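Side-chain contacts in AP205 bacteriophage COAT protein (Acinetobacter phage ap205, PDB 5FS4), which forms the protein shell of a small single-stranded RNA phage, probably assembling from dimers whose subunits interlock: residues Ala89-Leu92 and Ala93-Lys96; Ala97-Glu100 and Thr101-Arg104. The protein carries 2 engineered substitutions. All blocks are in the same frame, centred on the assembly; numbering follows the deposited sequence.

Contact 1 (Ala89-Leu92 and Ala93-Lys96)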
ATOM      1  N   ALA B  89      -8.499   6.227 -17.138  1.00 11.24           N
ATOM      2  CA  ALA B  89      -8.957   7.533 -16.629  1.00 12.00           C
ATOM      3  C   ALA B  89     -10.487   7.702 -16.756  1.00 12.30           C
ATOM      4  O   ALA B  89     -11.111   8.438 -15.968  1.00 13.76           O
ATOM      5  CB  ALA B  89      -8.208   8.633 -17.375  1.00 12.42           C
ATOM      6  N   GLU B  90     -11.107   7.008 -17.714  1.00 13.13           N
ATOM      7  CA  GLU B  90     -12.557   7.080 -17.931  1.00 14.43           C
ATOM      8  C   GLU B  90     -13.364   6.578 -16.727  1.00 14.42           C
ATOM      9  O   GLU B  90     -14.384   7.186 -16.334  1.00 15.27           O
ATOM     10  CB  GLU B  90     -12.917   6.375 -19.242  1.00 15.11           C
ATOM     11  CG  GLU B  90     -12.453   7.155 -20.498  1.00 16.51           C
ATOM     12  CD  GLU B  90     -11.012   6.906 -20.953  1.00 17.54           C
ATOM     13  OE1 GLU B  90     -10.245   6.095 -20.371  1.00 15.05           O
ATOM     14  OE2 GLU B  90     -10.603   7.528 -21.963  1.00 20.01           O
ATOM     15  N   ASN B  91     -12.860   5.539 -16.072  1.00 13.12           N
ATOM     16  CA  ASN B  91     -13.532   5.009 -14.887  1.00 12.87           C
ATOM     17  C   ASN B  91     -12.802   5.383 -13.598  1.00 12.46           C
ATOM     18  O   ASN B  91     -12.827   4.621 -12.620  1.00 11.39           O
ATOM     19  CB  ASN B  91     -13.706   3.496 -14.985  1.00 12.63           C
ATOM     20  CG  ASN B  91     -14.698   3.071 -16.048  1.00 12.32           C
ATOM     21  OD1 ASN B  91     -15.767   3.641 -16.184  1.00 13.58           O
ATOM     22  ND2 ASN B  91     -14.366   2.003 -16.759  1.00 12.43           N
ATOM     23  N   LEU B  92     -12.201   6.560 -13.574  1.00 12.40           N
ATOM     24  CA  LEU B  92     -11.423   6.974 -12.410  1.00 12.49           C
ATOM     25  C   LEU B  92     -12.299   7.019 -11.184  1.00 12.97           C
ATOM     26  O   LEU B  92     -11.854   6.653 -10.111  1.00 13.77           O
ATOM     27  CB  LEU B  92     -10.749   8.339 -12.587  1.00 12.38           C
ATOM     28  CG  LEU B  92      -9.916   8.797 -11.362  1.00 11.98           C
ATOM     29  CD1 LEU B  92      -8.801   7.810 -10.982  1.00 11.68           C
ATOM     30  CD2 LEU B  92      -9.337  10.203 -11.670  1.00 13.17           C
ATOM     31  N   ALA B  93     -13.556   7.445 -11.327  1.00 14.49           N
ATOM     32  CA  ALA B  93     -14.396   7.568 -10.135  1.00 14.38           C
ATOM     33  C   ALA B  93     -14.556   6.207  -9.402  1.00 13.70           C
ATOM     34  O   ALA B  93     -14.489   6.119  -8.160  1.00 12.92           O
ATOM     35  CB  ALA B  93     -15.764   8.180 -10.461  1.00 14.89           C
ATOM     36  N   THR B  94     -14.802   5.151 -10.167  1.00 12.80           N
ATOM     37  CA  THR B  94     -14.931   3.807  -9.546  1.00 11.57           C
ATOM     38  C   THR B  94     -13.581   3.230  -9.098  1.00 10.93           C
ATOM     39  O   THR B  94     -13.496   2.497  -8.127  1.00 10.99           O
ATOM     40  CB  THR B  94     -15.695   2.835 -10.433  1.00 11.21           C
ATOM     41  OG1 THR B  94     -15.054   2.709 -11.699  1.00 11.18           O
ATOM     42  CG2 THR B  94     -17.136   3.340 -10.558  1.00 11.02           C
ATOM     43  N   LEU B  95     -12.540   3.617  -9.796  1.00  9.78           N
ATOM     44  CA  LEU B  95     -11.209   3.286  -9.398  1.00  9.67           C
ATOM     45  C   LEU B  95     -10.846   3.865  -8.025  1.00  9.37           C
ATOM     46  O   LEU B  95     -10.235   3.179  -7.236  1.00  8.00           O
ATOM     47  CB  LEU B  95     -10.216   3.676 -10.474  1.00 10.39           C
ATOM     48  CG  LEU B  95      -8.818   3.029 -10.323  1.00 10.86           C
ATOM     49  CD1 LEU B  95      -8.890   1.532 -10.493  1.00 10.88           C
ATOM     50  CD2 LEU B  95      -7.917   3.610 -11.394  1.00 11.43           C
ATOM     51  N   LYS B  96     -11.245   5.117  -7.756  1.00  9.18           N
ATOM     52  CA  LYS B  96     -11.150   5.688  -6.399  1.00  9.43           C
ATOM     53  C   LYS B  96     -11.931   4.912  -5.300  1.00  9.23           C
ATOM     54  O   LYS B  96     -11.451   4.739  -4.151  1.00  8.59           O
ATOM     55  CB  LYS B  96     -11.539   7.177  -6.390  1.00  9.93           C
ATOM     56  CG  LYS B  96     -10.635   8.080  -7.223  1.00 10.48           C
ATOM     57  CD  LYS B  96     -11.214   9.477  -7.406  1.00 11.64           C
ATOM     58  CE  LYS B  96     -10.100  10.411  -7.829  1.00 12.96           C
ATOM     59  NZ  LYS B  96     -10.526  11.741  -8.297  1.00 14.63           N
TER
HETATM   60  O   HOH W   1     -14.948   8.212 -13.759  1.00 14.11           O
HETATM   61  O   HOH W   2     -16.191   4.838 -13.027  1.00 30.42           O
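The first turn of helix 92-111, entered directly from the loop after strand 76-88, brings Asn91 against Thr94 and Leu95 and sets Leu92 against Lys96. The helix starts from backbone bonds: Leu95 N donates to Asn91 O at 3.0 Å, and Lys96 N to Leu92 O at 2.9 Å with an N-H...O angle of 164°. Asn91 occupies the N-cap position, but its amide does not cap the helix. ND2 instead turns to the second subunit, where Glu77 OE2 and Pro60 O accept from it. Thr94 OG1 lies 3.6 Å from Asn91 CB and bonds to Gln79 NE2 of the second subunit. A water sits 2.8 Å from Thr94 OG1 and donates only a weak bond to Asn91 OD1. Another water takes the N-H of Ala93 and donates to Glu90 O, bridging the turn Ala89-Leu92 to the first turn of the helix. On the buried flank, CG of Leu92 anti to the backbone N (chi1 -180°) sets the isobutyl group beside its own carbonyl carbon, where the Lys96 chain, extended beyond CG, crosses it with Lys96 CE 3.9 Å from Leu92 CG. Leu92 CD1 also approaches Leu95 CD2 at 4.3 Å, a looser apolar touch. The whole is a type I beta turn handing the chain from strand to helix, its N-cap amide bonded to the partner subunit.

Contact 2 (Ala97-Glu100 and Thr101-Arg104)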
ATOM      1  N   ALA B  97     -13.124   4.448  -5.641  1.00 10.11           N
ATOM      2  CA  ALA B  97     -13.898   3.591  -4.752  1.00 10.35           C
ATOM      3  C   ALA B  97     -13.184   2.268  -4.471  1.00 10.26           C
ATOM      4  O   ALA B  97     -13.246   1.770  -3.361  1.00 11.02           O
ATOM      5  CB  ALA B  97     -15.244   3.320  -5.381  1.00 10.77           C
ATOM      6  N   GLU B  98     -12.533   1.707  -5.481  1.00 10.08           N
ATOM      7  CA  GLU B  98     -11.717   0.505  -5.337  1.00 10.85           C
ATOM      8  C   GLU B  98     -10.508   0.752  -4.406  1.00  9.64           C
ATOM      9  O   GLU B  98     -10.145  -0.095  -3.577  1.00  9.36           O
ATOM     10  CB  GLU B  98     -11.206   0.015  -6.705  1.00 12.17           C
ATOM     11  CG  GLU B  98     -12.275  -0.598  -7.591  1.00 13.83           C
ATOM     12  CD  GLU B  98     -13.021  -1.724  -6.880  1.00 14.85           C
ATOM     13  OE1 GLU B  98     -12.385  -2.612  -6.356  1.00 18.13           O
ATOM     14  OE2 GLU B  98     -14.271  -1.737  -6.850  1.00 17.38           O
ATOM     15  N   TRP B  99      -9.876   1.908  -4.556  1.00  8.64           N
ATOM     16  CA  TRP B  99      -8.812   2.308  -3.613  1.00  8.14           C
ATOM     17  C   TRP B  99      -9.354   2.388  -2.196  1.00  8.45           C
ATOM     18  O   TRP B  99      -8.727   1.854  -1.274  1.00  7.18           O
ATOM     19  CB  TRP B  99      -8.139   3.630  -4.077  1.00  8.29           C
ATOM     20  CG  TRP B  99      -7.131   4.221  -3.110  1.00  8.13           C
ATOM     21  CD1 TRP B  99      -7.194   5.484  -2.580  1.00  8.36           C
ATOM     22  CD2 TRP B  99      -5.912   3.635  -2.581  1.00  8.27           C
ATOM     23  NE1 TRP B  99      -6.111   5.710  -1.773  1.00  8.51           N
ATOM     24  CE2 TRP B  99      -5.339   4.586  -1.714  1.00  8.30           C
ATOM     25  CE3 TRP B  99      -5.300   2.372  -2.679  1.00  7.96           C
ATOM     26  CZ2 TRP B  99      -4.115   4.341  -1.008  1.00  8.25           C
ATOM     27  CZ3 TRP B  99      -4.146   2.135  -1.993  1.00  8.04           C
ATOM     28  CH2 TRP B  99      -3.546   3.124  -1.178  1.00  8.22           C
ATOM     29  N   GLU B 100     -10.526   3.006  -1.961  1.00  8.61           N
ATOM     30  CA  GLU B 100     -11.036   3.030  -0.546  1.00  9.48           C
ATOM     31  C   GLU B 100     -11.234   1.600  -0.002  1.00  8.77           C
ATOM     32  O   GLU B 100     -10.853   1.255   1.164  1.00  8.49           O
ATOM     33  CB  GLU B 100     -12.297   3.928  -0.378  1.00 10.77           C
ATOM     34  CG  GLU B 100     -12.077   5.394  -0.787  1.00 12.30           C
ATOM     35  CD  GLU B 100     -10.917   6.044  -0.053  1.00 13.66           C
ATOM     36  OE1 GLU B 100     -10.913   5.880   1.194  1.00 17.04           O
ATOM     37  OE2 GLU B 100     -10.031   6.693  -0.675  1.00 13.92           O
ATOM     38  N   THR B 101     -11.750   0.751  -0.872  1.00  8.32           N
ATOM     39  CA  THR B 101     -12.069  -0.629  -0.451  1.00  9.14           C
ATOM     40  C   THR B 101     -10.830  -1.460  -0.225  1.00  8.29           C
ATOM     41  O   THR B 101     -10.772  -2.243   0.729  1.00  7.21           O
ATOM     42  CB  THR B 101     -13.015  -1.301  -1.450  1.00 10.15           C
ATOM     43  OG1 THR B 101     -14.215  -0.500  -1.548  1.00 11.76           O
ATOM     44  CG2 THR B 101     -13.397  -2.681  -1.019  1.00 10.06           C
ATOM     45  N   HIS B 102      -9.867  -1.287  -1.123  1.00  7.31           N
ATOM     46  CA  HIS B 102      -8.585  -1.992  -0.988  1.00  7.08           C
ATOM     47  C   HIS B 102      -7.878  -1.642   0.341  1.00  7.41           C
ATOM     48  O   HIS B 102      -7.308  -2.513   0.991  1.00  8.47           O
ATOM     49  CB  HIS B 102      -7.744  -1.678  -2.262  1.00  6.58           C
ATOM     50  CG  HIS B 102      -6.309  -2.112  -2.177  1.00  6.27           C
ATOM     51  ND1 HIS B 102      -5.865  -3.307  -2.719  1.00  6.11           N
ATOM     52  CD2 HIS B 102      -5.215  -1.501  -1.677  1.00  5.87           C
ATOM     53  CE1 HIS B 102      -4.554  -3.382  -2.599  1.00  6.07           C
ATOM     54  NE2 HIS B 102      -4.142  -2.328  -1.917  1.00  6.30           N
ATOM     55  N   LYS B 103      -7.874  -0.357   0.701  1.00  7.64           N
ATOM     56  CA  LYS B 103      -7.294   0.123   1.943  1.00  7.82           C
ATOM     57  C   LYS B 103      -7.987  -0.590   3.129  1.00  8.21           C
ATOM     58  O   LYS B 103      -7.316  -1.092   4.010  1.00  8.47           O
ATOM     59  CB  LYS B 103      -7.407   1.636   2.081  1.00  8.08           C
ATOM     60  CG  LYS B 103      -6.432   2.453   1.230  1.00  8.56           C
ATOM     61  CD  LYS B 103      -6.496   3.938   1.609  1.00  8.56           C
ATOM     62  CE  LYS B 103      -7.756   4.563   1.030  1.00  9.14           C
ATOM     63  NZ  LYS B 103      -8.003   5.979   1.449  1.00  9.51           N
ATOM     64  N   ARG B 104      -9.317  -0.678   3.060  1.00  8.30           N
ATOM     65  CA  ARG B 104     -10.110  -1.287   4.060  1.00  9.83           C
ATOM     66  C   ARG B 104      -9.775  -2.752   4.224  1.00  9.61           C
ATOM     67  O   ARG B 104      -9.667  -3.243   5.331  1.00 10.99           O
ATOM     68  CB  ARG B 104     -11.564  -1.160   3.662  1.00 10.59           C
ATOM     69  CG  ARG B 104     -12.468  -1.884   4.631  1.00 12.15           C
ATOM     70  CD  ARG B 104     -13.901  -1.500   4.399  1.00 13.79           C
ATOM     71  NE  ARG B 104     -14.752  -2.337   5.225  1.00 14.44           N
ATOM     72  CZ  ARG B 104     -16.071  -2.308   5.170  1.00 16.20           C
ATOM     73  NH1 ARG B 104     -16.712  -1.527   4.307  1.00 15.19           N
ATOM     74  NH2 ARG B 104     -16.750  -3.108   5.972  1.00 17.64           N
TER
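Lys103, one turn beyond Trp99 and three residues after Glu100, carries most of this contact in the middle of helix 92-111. Its aliphatic chain crosses one face of the indole: CG stands 3.6 Å from the centroid of the six-membered ring of Trp99, only 8° off the ring normal, a CH-pi contact. The chain then bends at chi3 (-76°), which carries CE over the pyrrole side, 3.4 Å from Trp99 NE1, and delivers the ammonium to Glu100. That side chain is itself folded at chi2, and it runs beside the lysine in the same direction. Lys103 NZ lies 2.9 Å from Glu100 OE1 and also engages Glu100 OE2, so the salt bridge is forked over both oxygens, although each hydrogen bond in it is weak. Asp107 OD1 of the second subunit supplies a further salt bridge to NZ and also accepts from Trp99 NE1. Trp99 and His102 meet rim to rim, with ring planes 24° apart, and the histidine nitrogens bond to Ser55 and Thr83 of the second subunit. Farther round the helix, Thr101 N and OG1 both donate to Ala97 O, approaching it from opposite faces of the carbonyl plane. Sharing of the lysine between a carboxylate of its own helix and one across the dimer implies a charge that is probably well stabilised, with its hydrocarbon part sheltered on tryptophan.

Overall arrangement
Both contacts lie on helix 92-111, follow each other in the sequence and touch the second subunit, their centres 12 Å apart. Each combines buried and exposed residues, but contact 1 lies farther out, its centre about 20 Å from the centre of the chain, against about 13 Å for the centre of contact 2. Backbone bonds run through both; the side-chain chemistry is water-bridged and aliphatic at the helix start, aromatic and ionic in the middle. The polar links of contact 1 to the partner are an amide and a hydroxyl, those of contact 2 indole, imidazole and ammonium groups. Successive turns of a single helix thus serve one dimer interface by different chemistry.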